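PDB 3OC9: UDP-N-acetylglucosamine pyrophosphorylase from Entamoeba histolytica, which probably catalyses the transfer of a uridylyl group from UTP to N-acetyl-alpha-D-glucosamine 1-phosphate, yielding UDP-N-acetylglucosamine and diphosphate. Local coordinates for residues 12-17 with 199-204; 49-52 with 57-60; 51-56 with 105-110; 76-81 with 386-391; 268-273 with 317-322. All blocks are in the same frame, centred on the assembly; numbering follows the deposited sequence. Where two conformers were deposited one is given.

Contact 1: 12-17 with 199-204; sequences ITTNTI and IGYMDL
Y201 carries the helix side of this contact, driving its hydroxyl into a turn formed by T13, T14 and I17. The polar part is a single hydrogen bond, in which Y201 OH donates to I17 O over 2.8 Å. The hydroxyl oxygen lies in the plane of the I17 carbonyl and on one of its lone pairs, with a C=O...O angle of 140°. Seen from the ring, I17 O sits at the edge and near the plane, where a phenolic proton that stays in plane with its ring can point. The turn is itself held by T13 O, which accepts from both T16 N and I17 N.

The apolar contacts flank this bond. T14 CG2 approaches the ring end obliquely, 3.6 Å from Y201 CZ, and T13 CG2 lies 3.5 Å from Y201 OH. From the I17 side, CB reaches 3.7 Å from Y201 OH, while I17 CG2 stands 4.3 Å from Y201 CE1. With CG anti to the backbone N (chi1 -162°), the tyrosine leaves its helix toward the turn. Both threonines present methyls to it, while their hydroxyls bond to strand 322-326, T13 OG1 with I324 N and T14 OG1 with E326 N.

The same ring makes an edge-to-face contact with H23 and also touches V19. Y201 therefore joins helix 196-204 to the N-terminal segment, which leans on strand 322-326 and leads on to helix 21-32, the helix that carries H23.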
# COMPACT_ATOMS: atom_id res chain seq x y z
N ILE A 12 13.32 8.14 14.69
CA ILE A 12 13.06 8.31 13.24
C ILE A 12 14.41 8.51 12.56
O ILE A 12 15.10 9.49 12.83
CB ILE A 12 12.09 9.52 12.96
CG1 ILE A 12 10.72 9.29 13.64
CG2 ILE A 12 11.96 9.83 11.42
CD1 ILE A 12 9.76 10.54 13.66
N THR A 13 14.83 7.55 11.72
CA THR A 13 16.18 7.58 11.12
C THR A 13 16.43 8.86 10.29
O THR A 13 17.53 9.44 10.34
CB THR A 13 16.47 6.29 10.28
OG1 THR A 13 15.91 5.12 10.95
CG2 THR A 13 17.97 6.09 10.10
N THR A 14 15.42 9.27 9.52
CA THR A 14 15.49 10.47 8.64
C THR A 14 15.64 11.84 9.37
O THR A 14 15.92 12.88 8.73
CB THR A 14 14.31 10.50 7.59
OG1 THR A 14 13.04 10.38 8.26
CG2 THR A 14 14.46 9.35 6.62
N ASN A 15 15.47 11.85 10.70
CA ASN A 15 15.76 13.07 11.50
C ASN A 15 17.27 13.42 11.51
O ASN A 15 17.64 14.61 11.53
CB ASN A 15 15.29 12.92 12.97
CG ASN A 15 13.77 13.14 13.16
OD1 ASN A 15 13.04 13.50 12.23
ND2 ASN A 15 13.30 12.91 14.39
N THR A 16 18.13 12.41 11.52
CA THR A 16 19.59 12.63 11.61
C THR A 16 20.41 12.16 10.39
O THR A 16 21.55 12.60 10.18
CB THR A 16 20.21 12.03 12.91
OG1 THR A 16 19.94 10.63 12.99
CG2 THR A 16 19.66 12.75 14.17
N ILE A 17 19.83 11.25 9.60
CA ILE A 17 20.41 10.83 8.33
C ILE A 17 19.41 11.23 7.22
O ILE A 17 18.43 10.52 6.94
CB ILE A 17 20.74 9.30 8.27
CG1 ILE A 17 21.65 8.88 9.44
CG2 ILE A 17 21.41 8.93 6.94
CD1 ILE A 17 21.85 7.36 9.56
N ILE A 199 14.28 3.30 -2.26
CA ILE A 199 15.19 2.21 -2.73
C ILE A 199 16.67 2.59 -2.48
O ILE A 199 17.46 1.79 -1.95
CB ILE A 199 14.95 1.87 -4.25
CG1 ILE A 199 13.52 1.38 -4.50
CG2 ILE A 199 16.05 0.91 -4.84
CD1 ILE A 199 13.10 0.10 -3.80
N GLY A 200 17.03 3.83 -2.81
CA GLY A 200 18.40 4.32 -2.56
C GLY A 200 18.78 4.40 -1.07
O GLY A 200 19.90 4.05 -0.67
N TYR A 201 17.82 4.84 -0.25
CA TYR A 201 18.01 4.93 1.22
C TYR A 201 18.26 3.52 1.84
O TYR A 201 19.24 3.32 2.60
CB TYR A 201 16.80 5.65 1.86
CG TYR A 201 17.01 6.22 3.27
CD1 TYR A 201 17.67 7.43 3.47
CD2 TYR A 201 16.51 5.54 4.41
CE1 TYR A 201 17.85 7.98 4.76
CE2 TYR A 201 16.69 6.09 5.72
CZ TYR A 201 17.36 7.30 5.88
OH TYR A 201 17.56 7.85 7.16
N MET A 202 17.41 2.55 1.52
CA MET A 202 17.61 1.20 2.06
C MET A 202 18.89 0.50 1.54
O MET A 202 19.50 -0.30 2.27
CB MET A 202 16.31 0.34 2.05
CG MET A 202 15.87 -0.22 0.71
SD MET A 202 14.31 -1.18 0.90
CE MET A 202 14.75 -2.44 2.10
N ASP A 203 19.34 0.84 0.33
CA ASP A 203 20.58 0.20 -0.18
C ASP A 203 21.82 0.73 0.51
O ASP A 203 22.68 -0.06 0.94
CB ASP A 203 20.72 0.29 -1.71
CG ASP A 203 21.91 -0.53 -2.24
OD1 ASP A 203 21.93 -1.78 -2.10
OD2 ASP A 203 22.84 0.09 -2.80
N LEU A 204 21.91 2.05 0.68
CA LEU A 204 23.11 2.64 1.29
C LEU A 204 23.24 2.35 2.81
O LEU A 204 24.37 2.25 3.34
CB LEU A 204 23.26 4.13 0.90
CG LEU A 204 23.34 4.44 -0.63
CD1 LEU A 204 23.52 5.94 -0.91
CD2 LEU A 204 24.44 3.64 -1.36

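Contact 2: 49-52 with 57-60; sequences LGFE and MFVL
F58 N is the polar atom nearest to the opposing segment, 3.4 Å from F51 CE2, but no hydrogen bond joins 49-52 to 57-60; the backbone of F58 pairs with that of I68. The contact is aromatic at heart. F58 turns its edge to the face of F51 in a T-shaped pair, with centroids 5.8 Å apart and planes at 82°. F58 CD2 leads this approach and comes to 4.0 Å from F51 CG. The F58 side chain runs anti to its own backbone N (chi1 -176°), which carries the ring out so that its edge meets F51 while one face takes L49 CD1.

In the conformer described, L49 CD1 lies over that face as a CH-pi contact, 3.9 Å from the F58 centroid and 18° off the normal. M57 CB meets F51 differently, in the ring plane at its edge, 3.8 Å from F51 CE2. M57 O also lies obliquely to that ring, 3.6 Å from F51 CZ.

Beyond its CB, M57 turns off toward E107 and Y111 of helix 105-114, and F58 also packs on L336. The cluster thus folds the loop after strand 36-41 back on itself, just before strand 59-60 pairs with strand 66-67 and the chain enters helix 68-87.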
# COMPACT_ATOMS: atom_id res chain seq x y z
N LEU A 49 -18.35 0.46 -0.71
CA LEU A 49 -18.70 1.32 -1.83
C LEU A 49 -19.86 0.64 -2.56
O LEU A 49 -20.45 -0.31 -2.05
CB LEU A 49 -17.48 1.53 -2.74
CG LEU A 49 -16.12 1.83 -2.08
CD1 LEU A 49 -14.95 1.64 -3.04
CD2 LEU A 49 -16.07 3.23 -1.46
N GLY A 50 -20.20 1.10 -3.76
CA GLY A 50 -21.28 0.42 -4.50
C GLY A 50 -20.83 -0.82 -5.28
O GLY A 50 -21.54 -1.26 -6.18
N PHE A 51 -19.69 -1.39 -4.91
CA PHE A 51 -18.89 -2.21 -5.83
C PHE A 51 -18.67 -3.67 -5.40
O PHE A 51 -17.84 -3.97 -4.53
CB PHE A 51 -17.55 -1.49 -6.04
CG PHE A 51 -16.85 -1.85 -7.32
CD1 PHE A 51 -17.49 -1.71 -8.54
CD2 PHE A 51 -15.53 -2.29 -7.29
CE1 PHE A 51 -16.83 -2.02 -9.73
CE2 PHE A 51 -14.86 -2.60 -8.47
CZ PHE A 51 -15.51 -2.47 -9.69
N GLU A 52 -19.40 -4.59 -6.04
CA GLU A 52 -19.28 -6.01 -5.70
C GLU A 52 -18.23 -6.73 -6.57
O GLU A 52 -18.54 -7.72 -7.26
CB GLU A 52 -20.65 -6.70 -5.75
CG GLU A 52 -21.71 -6.14 -4.77
CD GLU A 52 -21.29 -6.15 -3.29
OE1 GLU A 52 -20.44 -6.99 -2.89
OE2 GLU A 52 -21.82 -5.32 -2.52
N MET A 57 -10.39 -2.72 -9.19
CA MET A 57 -11.22 -2.47 -10.39
C MET A 57 -12.12 -1.22 -10.29
O MET A 57 -12.77 -0.83 -11.29
CB MET A 57 -12.05 -3.74 -10.73
CG MET A 57 -11.18 -4.92 -11.24
SD MET A 57 -12.00 -6.56 -11.32
CE MET A 57 -13.23 -6.28 -12.59
N PHE A 58 -12.17 -0.61 -9.10
CA PHE A 58 -13.03 0.57 -8.82
C PHE A 58 -12.61 1.80 -9.61
O PHE A 58 -11.44 2.18 -9.59
CB PHE A 58 -13.05 0.93 -7.32
CG PHE A 58 -14.00 2.08 -6.98
CD1 PHE A 58 -13.52 3.39 -6.88
CD2 PHE A 58 -15.37 1.85 -6.79
CE1 PHE A 58 -14.39 4.47 -6.57
CE2 PHE A 58 -16.26 2.93 -6.49
CZ PHE A 58 -15.74 4.23 -6.37
N VAL A 59 -13.57 2.43 -10.31
CA VAL A 59 -13.30 3.59 -11.17
C VAL A 59 -13.46 4.92 -10.40
O VAL A 59 -14.58 5.28 -10.00
CB VAL A 59 -14.21 3.57 -12.43
CG1 VAL A 59 -13.89 4.74 -13.40
CG2 VAL A 59 -14.11 2.20 -13.15
N LEU A 60 -12.36 5.64 -10.20
CA LEU A 60 -12.39 6.94 -9.50
C LEU A 60 -13.11 8.02 -10.34
O LEU A 60 -12.76 8.23 -11.50
CB LEU A 60 -10.97 7.37 -9.13
CG LEU A 60 -10.25 6.26 -8.32
CD1 LEU A 60 -8.73 6.22 -8.56
CD2 LEU A 60 -10.58 6.42 -6.85

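Contact 3: 51-56 with 105-110; sequences FEHPKG and IEEINN
The glycine-rich loop after strand 36-41, a sequence signature of this nucleotidyltransferase family that runs on to the Pro-Lys pair P54-K55, meets helix 105-114 through H53 and P54. The principal bond is from H53 ND1 to E107 OE2, 2.9 Å long with an N-H...O angle of 153°. OE2 accepts on its syn lone pair, the side of the other carboxylate oxygen, and lies slightly out of the imidazole plane, at the ring edge. Ring and carboxylate stand nearly perpendicular, at 80°. E107 reaches the histidine as an extended chain, its CG trans to the backbone N (chi1 172°).

The second carboxylate oxygen is also used. A water donates to E107 OE1 over 2.7 Å and makes a weak bond of 3.3 Å to E52 O. Holding one oxygen on the histidine and the other on water probably limits the rotation of the carboxylate. E107 OE1 further rests 3.8 Å from P54 CD.

Beside this polar half, the proline ring packs on I108, P54 CG lying 4.0 Å from I108 CG1. I108 is rooted among A42, T100 and C127, so the proline touches a buried part of the helix surface.

Backbone bonds from H53 to G46 and from K55 to G44 keep the segment close to the glycines. K55 also forms a salt bridge with D187. The arrangement is a His-carboxylate hydrogen bond flanking the Pro-Lys end of a loop that probably binds the nucleotide, as in related nucleotidyltransferases of Rossmann-like GT-A fold.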
# COMPACT_ATOMS: atom_id res chain seq x y z
N PHE A 51 -19.69 -1.39 -4.91
CA PHE A 51 -18.89 -2.21 -5.83
C PHE A 51 -18.67 -3.67 -5.40
O PHE A 51 -17.84 -3.97 -4.53
CB PHE A 51 -17.55 -1.49 -6.04
CG PHE A 51 -16.85 -1.85 -7.32
CD1 PHE A 51 -17.49 -1.71 -8.54
CD2 PHE A 51 -15.53 -2.29 -7.29
CE1 PHE A 51 -16.83 -2.02 -9.73
CE2 PHE A 51 -14.86 -2.60 -8.47
CZ PHE A 51 -15.51 -2.47 -9.69
N GLU A 52 -19.40 -4.59 -6.04
CA GLU A 52 -19.28 -6.01 -5.70
C GLU A 52 -18.23 -6.73 -6.57
O GLU A 52 -18.54 -7.72 -7.26
CB GLU A 52 -20.65 -6.70 -5.75
CG GLU A 52 -21.71 -6.14 -4.77
CD GLU A 52 -21.29 -6.15 -3.29
OE1 GLU A 52 -20.44 -6.99 -2.89
OE2 GLU A 52 -21.82 -5.32 -2.52
N HIS A 53 -17.00 -6.23 -6.50
CA HIS A 53 -15.85 -6.68 -7.32
C HIS A 53 -14.57 -6.32 -6.55
O HIS A 53 -14.63 -5.49 -5.63
CB HIS A 53 -15.84 -5.98 -8.69
CG HIS A 53 -17.07 -6.23 -9.53
ND1 HIS A 53 -17.26 -7.39 -10.24
CD2 HIS A 53 -18.16 -5.45 -9.77
CE1 HIS A 53 -18.42 -7.33 -10.88
NE2 HIS A 53 -18.98 -6.17 -10.61
N PRO A 54 -13.41 -6.93 -6.91
CA PRO A 54 -12.15 -6.57 -6.22
C PRO A 54 -11.85 -5.06 -6.28
O PRO A 54 -12.07 -4.43 -7.31
CB PRO A 54 -11.07 -7.34 -6.99
CG PRO A 54 -11.80 -8.45 -7.66
CD PRO A 54 -13.18 -7.94 -7.96
N LYS A 55 -11.37 -4.50 -5.17
CA LYS A 55 -11.20 -3.05 -5.01
C LYS A 55 -10.35 -2.38 -6.11
O LYS A 55 -10.62 -1.24 -6.49
CB LYS A 55 -10.62 -2.76 -3.61
CG LYS A 55 -10.33 -1.29 -3.27
CD LYS A 55 -11.60 -0.54 -2.90
CE LYS A 55 -11.30 0.63 -1.96
NZ LYS A 55 -11.12 0.22 -0.53
N GLY A 56 -9.33 -3.06 -6.63
CA GLY A 56 -8.48 -2.49 -7.69
C GLY A 56 -9.23 -2.10 -8.97
O GLY A 56 -8.77 -1.26 -9.76
N ILE A 105 -9.10 -15.05 -8.73
CA ILE A 105 -7.96 -15.02 -9.68
C ILE A 105 -8.33 -14.94 -11.19
O ILE A 105 -7.70 -14.19 -11.97
CB ILE A 105 -6.91 -16.14 -9.36
CG1 ILE A 105 -5.63 -15.96 -10.20
CG2 ILE A 105 -7.52 -17.56 -9.50
CD1 ILE A 105 -4.36 -16.56 -9.58
N GLU A 106 -9.35 -15.70 -11.61
CA GLU A 106 -9.75 -15.67 -13.03
C GLU A 106 -10.31 -14.30 -13.45
O GLU A 106 -9.97 -13.79 -14.54
CB GLU A 106 -10.73 -16.82 -13.35
CG GLU A 106 -11.20 -16.85 -14.82
CD GLU A 106 -12.24 -17.94 -15.13
OE1 GLU A 106 -12.38 -18.90 -14.35
OE2 GLU A 106 -12.92 -17.83 -16.17
N GLU A 107 -11.15 -13.70 -12.60
CA GLU A 107 -11.74 -12.37 -12.88
C GLU A 107 -10.67 -11.25 -13.02
O GLU A 107 -10.75 -10.40 -13.92
CB GLU A 107 -12.82 -12.03 -11.82
CG GLU A 107 -13.37 -10.59 -11.90
CD GLU A 107 -14.48 -10.26 -10.89
OE1 GLU A 107 -14.59 -10.94 -9.83
OE2 GLU A 107 -15.24 -9.30 -11.15
N ILE A 108 -9.65 -11.28 -12.16
CA ILE A 108 -8.57 -10.28 -12.23
C ILE A 108 -7.68 -10.46 -13.48
O ILE A 108 -7.37 -9.48 -14.16
CB ILE A 108 -7.73 -10.24 -10.92
CG1 ILE A 108 -8.62 -9.81 -9.75
CG2 ILE A 108 -6.54 -9.26 -11.05
CD1 ILE A 108 -8.12 -10.24 -8.40
N ASN A 109 -7.31 -11.70 -13.79
CA ASN A 109 -6.56 -11.99 -15.02
C ASN A 109 -7.29 -11.51 -16.29
O ASN A 109 -6.67 -10.90 -17.18
CB ASN A 109 -6.23 -13.50 -15.12
CG ASN A 109 -4.95 -13.90 -14.37
OD1 ASN A 109 -4.03 -13.11 -14.22
ND2 ASN A 109 -4.88 -15.17 -13.97
N ASN A 110 -8.60 -11.77 -16.35
CA ASN A 110 -9.42 -11.32 -17.48
C ASN A 110 -9.50 -9.79 -17.58
O ASN A 110 -9.49 -9.24 -18.69
CB ASN A 110 -10.83 -11.91 -17.41
CG ASN A 110 -10.89 -13.37 -17.83
OD1 ASN A 110 -10.03 -13.86 -18.57
ND2 ASN A 110 -11.91 -14.08 -17.36
O HOH W 1 -16.53 -10.27 -8.04

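Contact 4: 76-81 with 386-391; sequences LLRLQE and EEEGLK
R78 spans the gap from its helix to the loop at E388 and G389. From CB the chain starts trans to the backbone N (chi1 178°), bends at CG and then runs straight through CD to NE. NE gives the first bond of a salt bridge, 3.2 Å to E388 OE2, meeting that oxygen nearly along its C-O axis. At the tip, NH2 adds a shorter bond of 3.0 Å to the same E388 OE2, on the lone pair away from the other oxygen. The grip is side-on, and with two nitrogens sharing one oxygen both bonds are bent, to 137° at NE and 144° at NH2. NH2 also lies 3.5 Å from G389 CA, a close approach at a residue with no side chain. NH1 turns back to its own helix in a second salt bridge, 2.9 Å to E81 OE1 in the guanidinium plane.

E388 is steadied from its own loop, OE1 accepting from E386 N over 2.9 Å and OE2 also accepting from F385 N. E81 has R382 as a further salt-bridge partner, so charges of both signs alternate across this surface network. It fastens helix 68-87 to the loop between strands 377-379 and 397-399, whose E386, E387 and L390 pack against Y361 of helix 347-364.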
# COMPACT_ATOMS: atom_id res chain seq x y z
N LEU A 76 4.10 2.96 -12.72
CA LEU A 76 5.20 2.05 -13.10
C LEU A 76 5.81 2.42 -14.48
O LEU A 76 7.04 2.41 -14.64
CB LEU A 76 4.76 0.57 -13.06
CG LEU A 76 4.36 -0.03 -11.69
CD1 LEU A 76 3.95 -1.52 -11.86
CD2 LEU A 76 5.51 0.09 -10.67
N LEU A 77 4.96 2.74 -15.46
CA LEU A 77 5.44 3.21 -16.77
C LEU A 77 6.34 4.47 -16.68
O LEU A 77 7.39 4.55 -17.34
CB LEU A 77 4.28 3.41 -17.76
CG LEU A 77 3.62 2.13 -18.32
CD1 LEU A 77 2.31 2.49 -19.02
CD2 LEU A 77 4.53 1.33 -19.28
N ARG A 78 5.96 5.41 -15.81
CA ARG A 78 6.74 6.67 -15.63
C ARG A 78 8.08 6.45 -14.92
O ARG A 78 9.11 7.04 -15.29
CB ARG A 78 5.90 7.74 -14.91
CG ARG A 78 6.61 9.08 -14.61
CD ARG A 78 7.11 9.76 -15.91
NE ARG A 78 7.62 11.11 -15.66
CZ ARG A 78 8.30 11.84 -16.55
NH1 ARG A 78 8.56 11.34 -17.76
NH2 ARG A 78 8.71 13.06 -16.24
N LEU A 79 8.07 5.60 -13.87
CA LEU A 79 9.28 5.20 -13.17
C LEU A 79 10.27 4.47 -14.10
O LEU A 79 11.48 4.76 -14.06
CB LEU A 79 8.93 4.32 -11.94
CG LEU A 79 8.29 5.09 -10.77
CD1 LEU A 79 7.64 4.11 -9.77
CD2 LEU A 79 9.36 5.96 -10.06
N GLN A 80 9.78 3.56 -14.94
CA GLN A 80 10.65 2.90 -15.93
C GLN A 80 11.33 3.92 -16.88
O GLN A 80 12.53 3.79 -17.18
CB GLN A 80 9.88 1.84 -16.75
CG GLN A 80 9.56 0.53 -15.96
CD GLN A 80 8.63 -0.46 -16.70
OE1 GLN A 80 8.39 -1.57 -16.22
NE2 GLN A 80 8.10 -0.05 -17.86
N GLU A 81 10.55 4.90 -17.32
CA GLU A 81 11.01 5.98 -18.24
C GLU A 81 12.11 6.85 -17.61
O GLU A 81 13.13 7.11 -18.25
CB GLU A 81 9.81 6.82 -18.65
CG GLU A 81 10.08 7.89 -19.71
CD GLU A 81 8.79 8.49 -20.26
OE1 GLU A 81 7.97 9.04 -19.48
OE2 GLU A 81 8.60 8.41 -21.49
N GLU A 386 7.06 13.31 -9.46
CA GLU A 386 7.00 14.44 -8.52
C GLU A 386 6.75 15.68 -9.41
O GLU A 386 5.75 15.68 -10.15
CB GLU A 386 8.26 14.51 -7.63
CG GLU A 386 8.39 13.25 -6.70
CD GLU A 386 9.79 12.95 -6.15
OE1 GLU A 386 10.81 13.38 -6.74
OE2 GLU A 386 9.87 12.24 -5.11
N GLU A 387 7.64 16.68 -9.40
CA GLU A 387 7.47 17.87 -10.29
C GLU A 387 8.31 17.85 -11.59
O GLU A 387 8.25 18.80 -12.42
CB GLU A 387 7.69 19.18 -9.49
CG GLU A 387 9.15 19.64 -9.29
CD GLU A 387 9.93 18.90 -8.19
OE1 GLU A 387 9.53 17.79 -7.76
OE2 GLU A 387 10.97 19.45 -7.76
N GLU A 388 9.07 16.78 -11.79
CA GLU A 388 10.09 16.75 -12.86
C GLU A 388 9.56 16.76 -14.31
O GLU A 388 10.30 17.11 -15.24
CB GLU A 388 11.10 15.59 -12.63
CG GLU A 388 10.69 14.20 -13.18
CD GLU A 388 9.43 13.63 -12.52
OE1 GLU A 388 9.28 13.78 -11.29
OE2 GLU A 388 8.60 13.04 -13.26
N GLY A 389 8.28 16.41 -14.50
CA GLY A 389 7.69 16.43 -15.85
C GLY A 389 7.04 17.76 -16.24
O GLY A 389 6.43 17.87 -17.31
N LEU A 390 7.21 18.77 -15.38
CA LEU A 390 6.46 20.01 -15.50
C LEU A 390 7.35 21.22 -15.83
O LEU A 390 6.92 22.37 -15.70
CB LEU A 390 5.64 20.27 -14.23
CG LEU A 390 4.78 19.11 -13.68
CD1 LEU A 390 4.23 19.49 -12.31
CD2 LEU A 390 3.65 18.72 -14.64
N LYS A 391 8.59 20.96 -16.27
CA LYS A 391 9.58 22.04 -16.50
C LYS A 391 9.18 23.05 -17.57
O LYS A 391 9.60 24.22 -17.52
CB LYS A 391 10.97 21.46 -16.79
CG LYS A 391 11.59 20.79 -15.58
CD LYS A 391 13.00 20.29 -15.84
CE LYS A 391 13.63 19.88 -14.52
NZ LYS A 391 15.06 19.46 -14.67

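Contact 5: 268-273 with 317-322; sequences TSFLEK and PLATKV
F270 extends from helix 268-274 toward the chain at L318 and A319, and one corner of its ring does the touching. That corner is CE2, which lies 3.8 Å from A319 CB and 4.1 Å from L318 CD2. Both partners come to the ring obliquely. The phenylalanine reaches them because CG is trans to the backbone N (chi1 -179°), sending the ring out from the helix.

L318 projects the opposite way across the gap. Its CG stands 4.1 Å from F270 CE2, while the CD2 branch carries on past the ring to the helix backbone, 4.0 Å from K273 O. K273 contributes the base of its side chain, with CB 4.2 Å from L318 CD2; its amino end leads away. A319 has just a methyl to offer, and it lies beside the ring corner next to the leucine.

F270 and A319 share further neighbours, I209 at the start of strand 209-215 and the adjoining E208. E208 OE1 also takes the backbone N of T320 and K321, which fixes the chain just beyond the alanine, and R232 bonds to P317 O ahead of it.

No hydrogen bond or salt bridge crosses between the segments. One aromatic corner meets aliphatic carbons, shielded at F270 and A319 and more peripheral at L318 and K273, so the contact depends on fit of shape and on the exclusion of water around the phenylalanine and the alanine.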
# COMPACT_ATOMS: atom_id res chain seq x y z
N THR A 268 15.44 -9.25 -0.58
CA THR A 268 15.05 -10.61 -1.02
C THR A 268 15.53 -11.65 0.01
O THR A 268 14.80 -12.61 0.34
CB THR A 268 15.55 -10.90 -2.48
OG1 THR A 268 14.96 -9.95 -3.38
CG2 THR A 268 15.17 -12.31 -2.92
N SER A 269 16.73 -11.44 0.55
CA SER A 269 17.26 -12.32 1.61
C SER A 269 16.35 -12.32 2.84
O SER A 269 16.14 -13.38 3.48
CB SER A 269 18.69 -11.90 2.00
OG SER A 269 19.22 -12.75 3.00
N PHE A 270 15.78 -11.15 3.19
CA PHE A 270 14.84 -11.10 4.33
C PHE A 270 13.53 -11.85 4.03
O PHE A 270 13.03 -12.60 4.89
CB PHE A 270 14.56 -9.66 4.87
CG PHE A 270 13.60 -9.65 6.05
CD1 PHE A 270 12.25 -9.36 5.87
CD2 PHE A 270 14.04 -10.02 7.34
CE1 PHE A 270 11.35 -9.42 6.95
CE2 PHE A 270 13.15 -10.08 8.43
CZ PHE A 270 11.81 -9.77 8.24
N LEU A 271 12.99 -11.69 2.82
CA LEU A 271 11.78 -12.43 2.41
C LEU A 271 12.00 -13.96 2.49
O LEU A 271 11.09 -14.70 2.88
CB LEU A 271 11.32 -12.03 0.98
CG LEU A 271 10.79 -10.59 0.79
CD1 LEU A 271 10.50 -10.34 -0.69
CD2 LEU A 271 9.55 -10.29 1.64
N GLU A 272 13.21 -14.42 2.16
CA GLU A 272 13.56 -15.85 2.33
C GLU A 272 13.47 -16.32 3.79
O GLU A 272 12.92 -17.42 4.06
CB GLU A 272 14.91 -16.19 1.66
CG GLU A 272 14.87 -16.06 0.13
CD GLU A 272 16.23 -16.14 -0.57
OE1 GLU A 272 17.22 -15.54 -0.09
OE2 GLU A 272 16.30 -16.81 -1.63
N LYS A 273 13.96 -15.50 4.73
CA LYS A 273 13.83 -15.79 6.19
C LYS A 273 12.38 -15.76 6.65
O LYS A 273 11.93 -16.65 7.39
CB LYS A 273 14.67 -14.83 7.05
CG LYS A 273 16.15 -14.83 6.79
CD LYS A 273 16.90 -13.95 7.82
CE LYS A 273 18.42 -14.11 7.71
NZ LYS A 273 18.95 -13.77 6.34
N PRO A 317 9.82 -8.19 14.28
CA PRO A 317 10.90 -8.48 15.27
C PRO A 317 11.94 -9.55 14.83
O PRO A 317 12.98 -9.72 15.51
CB PRO A 317 10.13 -8.91 16.54
CG PRO A 317 8.71 -9.12 16.14
CD PRO A 317 8.46 -8.45 14.81
N LEU A 318 11.69 -10.23 13.71
CA LEU A 318 12.68 -11.15 13.13
C LEU A 318 13.93 -10.42 12.59
O LEU A 318 15.05 -10.97 12.59
CB LEU A 318 12.03 -12.01 12.02
CG LEU A 318 12.86 -13.08 11.28
CD1 LEU A 318 13.36 -14.18 12.21
CD2 LEU A 318 12.06 -13.69 10.14
N ALA A 319 13.75 -9.19 12.13
CA ALA A 319 14.86 -8.39 11.55
C ALA A 319 15.86 -7.81 12.57
O ALA A 319 15.45 -7.42 13.67
CB ALA A 319 14.29 -7.27 10.68
N THR A 320 17.15 -7.73 12.20
CA THR A 320 18.17 -7.01 13.02
C THR A 320 18.63 -5.66 12.43
O THR A 320 19.28 -4.85 13.12
CB THR A 320 19.47 -7.85 13.33
OG1 THR A 320 20.14 -8.18 12.11
CG2 THR A 320 19.15 -9.13 14.12
N LYS A 321 18.31 -5.41 11.15
CA LYS A 321 18.68 -4.14 10.50
C LYS A 321 17.43 -3.48 9.93
O LYS A 321 16.91 -3.91 8.87
CB LYS A 321 19.71 -4.37 9.39
CG LYS A 321 21.03 -5.02 9.90
CD LYS A 321 22.00 -5.30 8.75
CE LYS A 321 22.75 -4.05 8.27
NZ LYS A 321 23.17 -3.15 9.38
N VAL A 322 16.93 -2.45 10.63
CA VAL A 322 15.65 -1.79 10.24
C VAL A 322 15.85 -0.26 10.20
O VAL A 322 16.40 0.32 11.16
CB VAL A 322 14.52 -2.11 11.28
CG1 VAL A 322 13.21 -1.33 10.95
CG2 VAL A 322 14.25 -3.62 11.39

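From the N terminus, contact 1 closes a loop of about 180 residues, bringing 12-17 to helix 196-204. Contacts 2 and 3 are nested inside it; both begin in the glycine-rich loop after strand 36-41, share F51 and E52, and tie that loop to the chain that follows it, leading into strand 59-60, and to helix 105-114. Contact 4 crosses contacts 1 and 3, tying helix 68-87 to the loop before strand 397-399. Contact 5, nested within contact 4 and in series after contact 1, ties helix 268-274 to the chain leading into strand 322-326. Contacts 1 and 5, with centres 17 Å apart, lie across the chain's centre from contact 2.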